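Local coordinates for putative glutaryl-CoA dehydrogenase (Thermus thermophilus, PDB 2EBA), which is a flavoprotein of the acyl-CoA dehydrogenase family that binds flavin-adenine dinucleotide and assembles as four copies of one chain, at residues D153-N158 and E183-L188; L256-E261 and I352-N357; V264-S269 and E275-K280. All coordinates share one frame; numbering follows the deposited sequence.

Contact 1: residues D153-N158 and E183-L188; sequences DTWVLN and EVLGFL
F187 reaches across from strand 184-190 into the angle between W155 and L157, and each part of it meets something different. Its CB already lies 4.1 Å from L157 CD2. Further out, F187 CG and then F187 CD1 pass the same methyl, F187 CD1 coming to 3.7 Å from L157 CD2. The other methyl, L157 CD1, sits 4.1 Å from the F187 ring centroid and almost on the ring normal, a CH-pi contact. At the far end, F187 CE2 points at the face of the indole, 3.6 Å from W155 CG. This is a T-shaped pair: the planes meet at 63° and the centroid of the five-membered indole ring is 5.1 Å from that of F187. With CG beside the backbone N (chi1 -49°), the F187 ring is set between the indole face and the L157 methyls. Further along the indole, L185 CD1 touches W155 CH2 at 3.5 Å. W155 NE1 is hydrogen-bonded to E224 OE1. The axes of the two short strands stand at 100° and no hydrogen bond joins the segments, so side chains alone connect the sheet of strand 154-165 to that of strand 184-190, as in the orthogonal packing of two beta sheets of the acyl-CoA dehydrogenase middle domain.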
loop_
_atom_site.group_PDB
_atom_site.type_symbol
_atom_site.label_atom_id
_atom_site.label_comp_id
_atom_site.label_asym_id
_atom_site.label_seq_id
_atom_site.Cartn_x
_atom_site.Cartn_y
_atom_site.Cartn_z
ATOM N N ASP A 153 6.310 -31.209 47.359
ATOM C CA ASP A 153 5.158 -31.609 46.561
ATOM C C ASP A 153 4.186 -30.488 46.278
ATOM O O ASP A 153 3.043 -30.727 45.887
ATOM C CB ASP A 153 4.399 -32.752 47.220
ATOM C CG ASP A 153 4.546 -34.046 46.462
ATOM O OD1 ASP A 153 5.085 -34.009 45.329
ATOM O OD2 ASP A 153 4.119 -35.096 46.990
ATOM N N THR A 154 4.624 -29.262 46.519
ATOM C CA THR A 154 3.795 -28.115 46.216
ATOM C C THR A 154 4.758 -27.143 45.554
ATOM O O THR A 154 5.969 -27.221 45.777
ATOM C CB THR A 154 3.149 -27.462 47.481
ATOM O OG1 THR A 154 4.172 -26.923 48.326
ATOM C CG2 THR A 154 2.307 -28.480 48.261
ATOM N N TRP A 155 4.228 -26.258 44.715
ATOM C CA TRP A 155 5.047 -25.267 44.024
ATOM C C TRP A 155 4.686 -23.863 44.486
ATOM O O TRP A 155 3.515 -23.578 44.750
ATOM C CB TRP A 155 4.820 -25.315 42.510
ATOM C CG TRP A 155 5.138 -26.600 41.852
ATOM C CD1 TRP A 155 4.396 -27.742 41.884
ATOM C CD2 TRP A 155 6.274 -26.876 41.036
ATOM N NE1 TRP A 155 4.996 -28.719 41.132
ATOM C CE2 TRP A 155 6.155 -28.217 40.598
ATOM C CE3 TRP A 155 7.384 -26.123 40.627
ATOM C CZ2 TRP A 155 7.104 -28.825 39.772
ATOM C CZ3 TRP A 155 8.332 -26.724 39.801
ATOM C CH2 TRP A 155 8.184 -28.068 39.383
ATOM N N VAL A 156 5.687 -22.991 44.580
ATOM C CA VAL A 156 5.448 -21.606 44.969
ATOM C C VAL A 156 5.734 -20.766 43.740
ATOM O O VAL A 156 6.840 -20.789 43.202
ATOM C CB VAL A 156 6.355 -21.135 46.138
ATOM C CG1 VAL A 156 7.812 -21.067 45.702
ATOM C CG2 VAL A 156 5.897 -19.771 46.616
ATOM N N LEU A 157 4.721 -20.041 43.284
ATOM C CA LEU A 157 4.842 -19.208 42.099
ATOM C C LEU A 157 4.938 -17.727 42.429
ATOM O O LEU A 157 4.250 -17.225 43.330
ATOM C CB LEU A 157 3.646 -19.448 41.169
ATOM C CG LEU A 157 3.616 -20.693 40.266
ATOM C CD1 LEU A 157 4.036 -21.931 41.040
ATOM C CD2 LEU A 157 2.214 -20.868 39.695
ATOM N N ASN A 158 5.807 -17.038 41.690
ATOM C CA ASN A 158 6.028 -15.599 41.843
ATOM C C ASN A 158 6.228 -14.975 40.465
ATOM O O ASN A 158 7.113 -15.377 39.715
ATOM C CB ASN A 158 7.274 -15.312 42.696
ATOM C CG ASN A 158 7.016 -15.440 44.189
ATOM O OD1 ASN A 158 6.312 -14.621 44.784
ATOM N ND2 ASN A 158 7.589 -16.470 44.800
ATOM N N GLU A 183 12.895 -23.751 32.151
ATOM C CA GLU A 183 11.964 -24.770 31.662
ATOM C C GLU A 183 10.531 -24.332 31.894
ATOM O O GLU A 183 10.136 -24.022 33.018
ATOM C CB GLU A 183 12.207 -26.113 32.365
ATOM C CG GLU A 183 11.145 -27.191 32.104
ATOM C CD GLU A 183 11.345 -27.966 30.808
ATOM O OE1 GLU A 183 10.580 -28.935 30.578
ATOM O OE2 GLU A 183 12.258 -27.615 30.021
ATOM N N VAL A 184 9.743 -24.320 30.828
ATOM C CA VAL A 184 8.358 -23.898 30.943
ATOM C C VAL A 184 7.391 -24.981 31.422
ATOM O O VAL A 184 7.349 -26.089 30.881
ATOM C CB VAL A 184 7.846 -23.343 29.616
ATOM C CG1 VAL A 184 6.501 -22.682 29.823
ATOM C CG2 VAL A 184 8.841 -22.363 29.057
ATOM N N LEU A 185 6.614 -24.624 32.447
ATOM C CA LEU A 185 5.619 -25.498 33.046
ATOM C C LEU A 185 4.283 -24.780 33.084
ATOM O O LEU A 185 4.230 -23.557 32.972
ATOM C CB LEU A 185 6.032 -25.871 34.463
ATOM C CG LEU A 185 7.283 -26.737 34.608
ATOM C CD1 LEU A 185 7.596 -26.907 36.094
ATOM C CD2 LEU A 185 7.068 -28.102 33.933
ATOM N N GLY A 186 3.205 -25.539 33.246
ATOM C CA GLY A 186 1.884 -24.938 33.302
ATOM C C GLY A 186 1.068 -25.353 34.510
ATOM O O GLY A 186 0.884 -26.544 34.762
ATOM N N PHE A 187 0.554 -24.369 35.241
ATOM C CA PHE A 187 -0.239 -24.646 36.429
ATOM C C PHE A 187 -1.693 -24.201 36.336
ATOM O O PHE A 187 -2.013 -23.196 35.694
ATOM C CB PHE A 187 0.401 -23.975 37.644
ATOM C CG PHE A 187 1.872 -24.232 37.773
ATOM C CD1 PHE A 187 2.790 -23.464 37.061
ATOM C CD2 PHE A 187 2.344 -25.256 38.590
ATOM C CE1 PHE A 187 4.153 -23.712 37.161
ATOM C CE2 PHE A 187 3.702 -25.511 38.695
ATOM C CZ PHE A 187 4.610 -24.741 37.982
ATOM N N LEU A 188 -2.573 -24.972 36.969
ATOM C CA LEU A 188 -3.995 -24.644 37.039
ATOM C C LEU A 188 -4.101 -24.026 38.430
ATOM O O LEU A 188 -4.269 -24.722 39.428
ATOM C CB LEU A 188 -4.860 -25.905 36.942
ATOM C CG LEU A 188 -4.574 -26.737 35.692
ATOM C CD1 LEU A 188 -5.533 -27.915 35.621
ATOM C CD2 LEU A 188 -4.702 -25.849 34.458
#

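Contact 2: residues L256-E261 and I352-N357; sequences LEAVYE and IRHMLN
H354 reaches from helix 351-361 to helix 235-269, setting its CB and imidazole against neighbouring residues A258 and V259. Near the backbone, H354 CB packs on V259 CG1 at 3.8 Å, and the same methyl lies 4.0 Å from H354 CD2, so the valine branch crosses the histidine side chain at a slant. At the far end, H354 NE2 comes within 3.6 Å of A258 CB. Both methyl groups approach the imidazole obliquely, squarely over neither its face nor its rim. Two torsions bring the groups together: H354 holds CG beside its backbone N (chi1 -77°), and V259 places CG1 in the same way (chi1 -58°). Over one face of the imidazole lies R353 NH1, 3.9 Å above the plane and offset toward the rim; that guanidinium forms a salt bridge with D86. No hydrogen bond joins the segments, only 108 Å² of surface is buried, and the nearest CA atoms, those of V259 and H354, are 7.6 Å apart. V259 also touches M290 of helix 281-309 and A336 of helix 315-340. Side-chain packing of this kind joins helices 235-269 and 351-361 within the all-helical C-terminal domain of the acyl-CoA dehydrogenase fold.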
loop_
_atom_site.group_PDB
_atom_site.type_symbol
_atom_site.label_atom_id
_atom_site.label_comp_id
_atom_site.label_asym_id
_atom_site.label_seq_id
_atom_site.Cartn_x
_atom_site.Cartn_y
_atom_site.Cartn_z
ATOM N N LEU A 256 -15.676 -8.718 9.430
ATOM C CA LEU A 256 -15.494 -8.157 8.096
ATOM C C LEU A 256 -16.850 -8.112 7.406
ATOM O O LEU A 256 -17.180 -7.143 6.748
ATOM C CB LEU A 256 -14.513 -9.005 7.280
ATOM C CG LEU A 256 -13.801 -8.301 6.107
ATOM C CD1 LEU A 256 -12.743 -9.201 5.493
ATOM C CD2 LEU A 256 -14.810 -7.915 5.060
ATOM N N GLU A 257 -17.642 -9.167 7.550
ATOM C CA GLU A 257 -18.980 -9.170 6.963
ATOM C C GLU A 257 -19.815 -8.043 7.605
ATOM O O GLU A 257 -20.596 -7.366 6.938
ATOM C CB GLU A 257 -19.669 -10.525 7.198
ATOM C CG GLU A 257 -21.191 -10.473 7.047
ATOM C CD GLU A 257 -21.868 -11.811 7.243
ATOM O OE1 GLU A 257 -23.069 -11.813 7.568
ATOM O OE2 GLU A 257 -21.219 -12.862 7.058
ATOM N N ALA A 258 -19.630 -7.840 8.903
ATOM C CA ALA A 258 -20.371 -6.810 9.605
ATOM C C ALA A 258 -20.092 -5.402 9.074
ATOM O O ALA A 258 -21.027 -4.663 8.777
ATOM C CB ALA A 258 -20.072 -6.875 11.094
ATOM N N VAL A 259 -18.823 -5.025 8.952
ATOM C CA VAL A 259 -18.493 -3.680 8.469
ATOM C C VAL A 259 -18.759 -3.512 6.979
ATOM O O VAL A 259 -19.097 -2.425 6.512
ATOM C CB VAL A 259 -17.010 -3.302 8.752
ATOM C CG1 VAL A 259 -16.730 -3.392 10.237
ATOM C CG2 VAL A 259 -16.072 -4.211 7.965
ATOM N N TYR A 260 -18.598 -4.596 6.230
ATOM C CA TYR A 260 -18.822 -4.562 4.791
ATOM C C TYR A 260 -20.301 -4.350 4.525
ATOM O O TYR A 260 -20.698 -3.446 3.795
ATOM C CB TYR A 260 -18.363 -5.881 4.176
ATOM C CG TYR A 260 -18.884 -6.144 2.780
ATOM C CD1 TYR A 260 -18.265 -5.592 1.650
ATOM C CD2 TYR A 260 -19.987 -6.976 2.585
ATOM C CE1 TYR A 260 -18.739 -5.872 0.354
ATOM C CE2 TYR A 260 -20.465 -7.262 1.303
ATOM C CZ TYR A 260 -19.841 -6.714 0.198
ATOM O OH TYR A 260 -20.344 -7.041 -1.045
ATOM N N GLU A 261 -21.112 -5.190 5.149
ATOM C CA GLU A 261 -22.547 -5.137 4.979
ATOM C C GLU A 261 -23.104 -3.757 5.273
ATOM O O GLU A 261 -23.960 -3.249 4.547
ATOM C CB GLU A 261 -23.203 -6.158 5.896
ATOM C CG GLU A 261 -24.326 -6.900 5.237
ATOM C CD GLU A 261 -23.873 -7.554 3.965
ATOM O OE1 GLU A 261 -23.123 -8.550 4.040
ATOM O OE2 GLU A 261 -24.254 -7.058 2.888
ATOM N N ILE A 352 -16.652 1.668 13.617
ATOM C CA ILE A 352 -15.570 2.114 14.485
ATOM C C ILE A 352 -15.359 1.253 15.729
ATOM O O ILE A 352 -14.264 1.224 16.270
ATOM C CB ILE A 352 -15.761 3.599 14.883
ATOM C CG1 ILE A 352 -14.410 4.200 15.274
ATOM C CG2 ILE A 352 -16.757 3.726 16.018
ATOM C CD1 ILE A 352 -14.403 5.709 15.305
ATOM N N ARG A 353 -16.401 0.561 16.186
ATOM C CA ARG A 353 -16.274 -0.330 17.339
ATOM C C ARG A 353 -15.451 -1.545 16.891
ATOM O O ARG A 353 -14.553 -1.990 17.602
ATOM C CB ARG A 353 -17.654 -0.766 17.845
ATOM C CG ARG A 353 -17.616 -1.807 18.954
ATOM C CD ARG A 353 -19.011 -2.046 19.514
ATOM N NE ARG A 353 -19.977 -2.386 18.470
ATOM C CZ ARG A 353 -20.018 -3.556 17.838
ATOM N NH1 ARG A 353 -19.147 -4.504 18.144
ATOM N NH2 ARG A 353 -20.922 -3.777 16.898
ATOM N N HIS A 354 -15.758 -2.073 15.707
ATOM C CA HIS A 354 -14.996 -3.189 15.153
ATOM C C HIS A 354 -13.567 -2.704 14.815
ATOM O O HIS A 354 -12.581 -3.413 15.051
ATOM C CB HIS A 354 -15.675 -3.726 13.880
ATOM C CG HIS A 354 -16.885 -4.575 14.140
ATOM N ND1 HIS A 354 -16.810 -5.812 14.741
ATOM C CD2 HIS A 354 -18.188 -4.385 13.838
ATOM C CE1 HIS A 354 -18.016 -6.347 14.796
ATOM N NE2 HIS A 354 -18.872 -5.503 14.251
ATOM N N MET A 355 -13.465 -1.498 14.266
ATOM C CA MET A 355 -12.165 -0.917 13.950
ATOM C C MET A 355 -11.237 -0.951 15.161
ATOM O O MET A 355 -10.111 -1.441 15.082
ATOM C CB MET A 355 -12.328 0.521 13.451
ATOM C CG MET A 355 -11.109 1.068 12.726
ATOM S SD MET A 355 -11.108 2.868 12.626
ATOM C CE MET A 355 -11.931 3.121 11.055
ATOM N N LEU A 356 -11.724 -0.425 16.280
ATOM C CA LEU A 356 -10.966 -0.404 17.536
ATOM C C LEU A 356 -10.685 -1.801 18.080
ATOM O O LEU A 356 -9.551 -2.120 18.433
ATOM C CB LEU A 356 -11.691 0.456 18.591
ATOM C CG LEU A 356 -11.561 1.988 18.387
ATOM C CD1 LEU A 356 -12.455 2.756 19.343
ATOM C CD2 LEU A 356 -10.111 2.410 18.585
ATOM N N ASN A 357 -11.713 -2.635 18.150
ATOM C CA ASN A 357 -11.551 -4.005 18.623
ATOM C C ASN A 357 -10.468 -4.731 17.824
ATOM O O ASN A 357 -9.574 -5.364 18.398
ATOM C CB ASN A 357 -12.869 -4.765 18.480
ATOM C CG ASN A 357 -13.854 -4.432 19.574
ATOM O OD1 ASN A 357 -15.048 -4.737 19.477
ATOM N ND2 ASN A 357 -13.359 -3.822 20.629
#

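Contact 3: residues V264-S269 and E275-K280; sequences VAFAKS and EPLAKK. With FAD (flavin-adenine dinucleotide), chain K.
F266 brings the far part of its ring to the leucine across the turn, CE2 lying 4.3 Å from L277 CD2; with CG anti to the backbone N (chi1 -175°) the ring swings toward the returning segment. A267 follows with the main polar link. A267 O accepts a hydrogen bond from A278 N at 2.7 Å, but the angle of 123° at the hydrogen makes the bond weak. Beside it, A267 CB packs against A278 CB at 3.9 Å, and the CA atoms of these alanines are 4.5 Å apart. Two residues on, at S269, helix 235-269 ends, and the chain doubles back through a 3-10 turn at 277-279 to K280, the N-cap of helix 281-309: a loop joining two helices of the acyl-CoA dehydrogenase C-terminal domain, whose returning arm lines the FAD pocket. L277 CD2 lies 3.4 Å from FAD O1A, and the aliphatic chain of K280 runs over one face of the adenine, its CG 3.6 Å from FAD N1A. K280 NZ is hydrogen-bonded to T272 O. FAD is also hydrogen-bonded to residues of the second subunit, among them T132 OG1 and S138 OG, so the cofactor spans a subunit interface, as in other acyl-CoA dehydrogenases. Next after A267, K268 lays its CG 3.9 Å from A278 CB; its chain then bends at chi3 and chi4, and NZ is hydrogen-bonded to T380 O of the third subunit.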
loop_
_atom_site.group_PDB
_atom_site.type_symbol
_atom_site.label_atom_id
_atom_site.label_comp_id
_atom_site.label_asym_id
_atom_site.label_seq_id
_atom_site.Cartn_x
_atom_site.Cartn_y
_atom_site.Cartn_z
ATOM N N VAL A 264 -21.944 -1.059 2.411
ATOM C CA VAL A 264 -22.656 -0.996 1.139
ATOM C C VAL A 264 -24.051 -0.421 1.353
ATOM O O VAL A 264 -24.543 0.339 0.530
ATOM C CB VAL A 264 -22.733 -2.386 0.396
ATOM C CG1 VAL A 264 -21.581 -3.287 0.814
ATOM C CG2 VAL A 264 -24.058 -3.037 0.616
ATOM N N ALA A 265 -24.673 -0.762 2.477
ATOM C CA ALA A 265 -26.004 -0.264 2.796
ATOM C C ALA A 265 -25.944 1.248 2.902
ATOM O O ALA A 265 -26.787 1.964 2.366
ATOM C CB ALA A 265 -26.474 -0.851 4.109
ATOM N N PHE A 266 -24.944 1.730 3.616
ATOM C CA PHE A 266 -24.759 3.154 3.769
ATOM C C PHE A 266 -24.483 3.783 2.396
ATOM O O PHE A 266 -25.072 4.799 2.048
ATOM C CB PHE A 266 -23.586 3.421 4.705
ATOM C CG PHE A 266 -23.377 4.869 5.019
ATOM C CD1 PHE A 266 -24.108 5.491 6.032
ATOM C CD2 PHE A 266 -22.438 5.621 4.299
ATOM C CE1 PHE A 266 -23.909 6.838 6.330
ATOM C CE2 PHE A 266 -22.225 6.980 4.586
ATOM C CZ PHE A 266 -22.960 7.590 5.605
ATOM N N ALA A 267 -23.590 3.164 1.626
ATOM C CA ALA A 267 -23.204 3.657 0.298
ATOM C C ALA A 267 -24.381 3.752 -0.663
ATOM O O ALA A 267 -24.479 4.684 -1.459
ATOM C CB ALA A 267 -22.129 2.768 -0.286
ATOM N N LYS A 268 -25.277 2.780 -0.578
ATOM C CA LYS A 268 -26.464 2.734 -1.415
ATOM C C LYS A 268 -27.513 3.773 -1.012
ATOM O O LYS A 268 -28.236 4.286 -1.856
ATOM C CB LYS A 268 -27.113 1.360 -1.321
ATOM C CG LYS A 268 -26.385 0.240 -2.007
ATOM C CD LYS A 268 -26.901 -1.063 -1.442
ATOM C CE LYS A 268 -26.856 -2.171 -2.456
ATOM N NZ LYS A 268 -27.844 -1.901 -3.521
ATOM N N SER A 269 -27.608 4.078 0.275
ATOM C CA SER A 269 -28.612 5.034 0.738
ATOM C C SER A 269 -28.198 6.499 0.743
ATOM O O SER A 269 -29.040 7.368 0.906
ATOM C CB SER A 269 -29.112 4.648 2.140
ATOM O OG SER A 269 -28.106 4.824 3.120
ATOM N N GLU A 275 -25.660 11.009 -7.622
ATOM C CA GLU A 275 -25.826 9.593 -7.908
ATOM C C GLU A 275 -25.565 9.065 -6.536
ATOM O O GLU A 275 -25.127 9.819 -5.679
ATOM C CB GLU A 275 -24.803 9.032 -8.922
ATOM C CG GLU A 275 -23.457 9.665 -8.848
ATOM C CD GLU A 275 -22.679 9.377 -10.118
ATOM O OE1 GLU A 275 -23.334 8.989 -11.116
ATOM O OE2 GLU A 275 -21.438 9.530 -10.143
ATOM N N PRO A 276 -25.826 7.778 -6.293
ATOM C CA PRO A 276 -25.573 7.249 -4.946
ATOM C C PRO A 276 -24.093 7.135 -4.660
ATOM O O PRO A 276 -23.284 7.063 -5.588
ATOM C CB PRO A 276 -26.235 5.878 -4.979
ATOM C CG PRO A 276 -27.276 6.037 -6.004
ATOM C CD PRO A 276 -26.608 6.824 -7.090
ATOM N N LEU A 277 -23.756 7.128 -3.379
ATOM C CA LEU A 277 -22.388 6.978 -2.969
ATOM C C LEU A 277 -21.920 5.636 -3.526
ATOM O O LEU A 277 -20.747 5.476 -3.864
ATOM C CB LEU A 277 -22.395 6.958 -1.489
ATOM C CG LEU A 277 -21.335 7.659 -0.612
ATOM C CD1 LEU A 277 -20.460 8.662 -1.385
ATOM C CD2 LEU A 277 -22.062 8.392 0.520
ATOM N N ALA A 278 -22.843 4.679 -3.629
ATOM C CA ALA A 278 -22.491 3.345 -4.122
ATOM C C ALA A 278 -22.122 3.290 -5.609
ATOM O O ALA A 278 -21.593 2.281 -6.093
ATOM C CB ALA A 278 -23.621 2.376 -3.849
ATOM N N LYS A 279 -22.389 4.375 -6.332
ATOM C CA LYS A 279 -22.089 4.425 -7.757
ATOM C C LYS A 279 -20.757 5.084 -8.071
ATOM O O LYS A 279 -20.358 5.121 -9.224
ATOM C CB LYS A 279 -23.206 5.152 -8.505
ATOM C CG LYS A 279 -23.210 4.890 -9.985
ATOM C CD LYS A 279 -24.353 5.612 -10.666
ATOM C CE LYS A 279 -24.305 5.396 -12.171
ATOM N NZ LYS A 279 -25.391 6.112 -12.883
ATOM N N LYS A 280 -20.066 5.603 -7.063
ATOM C CA LYS A 280 -18.778 6.237 -7.302
ATOM C C LYS A 280 -17.675 5.194 -7.412
ATOM O O LYS A 280 -17.640 4.239 -6.631
ATOM C CB LYS A 280 -18.469 7.232 -6.176
ATOM C CG LYS A 280 -19.465 8.385 -6.056
ATOM C CD LYS A 280 -19.576 9.154 -7.352
ATOM C CE LYS A 280 -20.297 10.487 -7.187
ATOM N NZ LYS A 280 -21.655 10.396 -6.588
HETATM P PA FAD K . -20.429 12.015 2.703
HETATM O O1A FAD K . -21.680 11.228 2.433
HETATM O O2A FAD K . -20.185 13.367 2.080
HETATM O O5B FAD K . -19.177 11.033 2.386
HETATM C C5B FAD K . -19.077 9.740 2.702
HETATM C C4B FAD K . -18.051 8.901 1.980
HETATM O O4B FAD K . -18.181 9.150 0.414
HETATM C C3B FAD K . -16.658 9.730 2.038
HETATM O O3B FAD K . -15.659 8.745 1.844
HETATM C C2B FAD K . -16.438 10.574 0.742
HETATM O O2B FAD K . -15.141 10.573 0.319
HETATM C C1B FAD K . -17.144 9.698 -0.242
HETATM N N9A FAD K . -17.665 10.604 -1.368
HETATM C C8A FAD K . -18.549 11.614 -1.181
HETATM N N7A FAD K . -18.755 12.161 -2.407
HETATM C C5A FAD K . -17.959 11.475 -3.363
HETATM C C6A FAD K . -17.743 11.600 -4.764
HETATM N N6A FAD K . -18.374 12.537 -5.471
HETATM N N1A FAD K . -16.882 10.729 -5.372
HETATM C C2A FAD K . -16.230 9.742 -4.648
HETATM N N3A FAD K . -16.408 9.615 -3.319
HETATM C C4A FAD K . -17.282 10.467 -2.637
HETATM N N1 FAD K . -18.838 20.682 8.717
HETATM C C2 FAD K . -18.957 22.049 8.756
HETATM O O2 FAD K . -19.468 22.664 7.796
HETATM N N3 FAD K . -18.522 22.744 9.848
HETATM C C4 FAD K . -17.967 22.097 10.920
HETATM O O4 FAD K . -17.593 22.765 11.896
HETATM C C4X FAD K . -17.834 20.687 10.907
HETATM N N5 FAD K . -17.291 19.996 11.976
HETATM C C5X FAD K . -17.191 18.617 11.961
HETATM C C6 FAD K . -16.650 17.932 13.080
HETATM C C7 FAD K . -16.559 16.516 13.080
HETATM C C7M FAD K . -15.976 15.864 14.309
HETATM C C8 FAD K . -17.007 15.766 11.944
HETATM C C8M FAD K . -16.943 14.254 11.868
HETATM C C9 FAD K . -17.541 16.446 10.839
HETATM C C9A FAD K . -17.650 17.883 10.814
HETATM N N10 FAD K . -18.190 18.590 9.728
HETATM C C10 FAD K . -18.288 19.969 9.763
HETATM C "C1'" FAD K . -18.685 17.900 8.535
HETATM C "C2'" FAD K . -17.611 17.260 7.700
HETATM O "O2'" FAD K . -17.026 18.256 6.873
HETATM C "C3'" FAD K . -18.274 16.144 6.941
HETATM O "O3'" FAD K . -18.305 14.985 7.774
HETATM C "C4'" FAD K . -17.587 15.786 5.627
HETATM O "O4'" FAD K . -18.052 16.664 4.597
HETATM C "C5'" FAD K . -17.924 14.375 5.220
HETATM O "O5'" FAD K . -19.220 14.369 4.665
HETATM P P FAD K . -20.437 13.464 5.203
HETATM O O1P FAD K . -20.198 13.079 6.635
HETATM O O2P FAD K . -21.730 14.186 4.918
HETATM O O3P FAD K . -20.292 12.126 4.312
#

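In the fold
From the N terminus, contact 1 comes first: it closes a loop of 24 residues, 13 of them in strands, and joins two beta layers within the middle domain. That loop is finished before contact 2 opens on helix 235-269. Contact 2 spans 90 residues, mostly helical, and ties this long helix to helix 351-361. Nested inside that span, contact 3 closes only five residues, where the same helix ends and the chain turns toward helix 281-309. Contacts 2 and 3 therefore share one helix, their centres 18 Å apart. Contact 1 lies on the opposite side of the chain's centre, its nearest atoms about 26 Å from contact 2 and about 44 Å from contact 3.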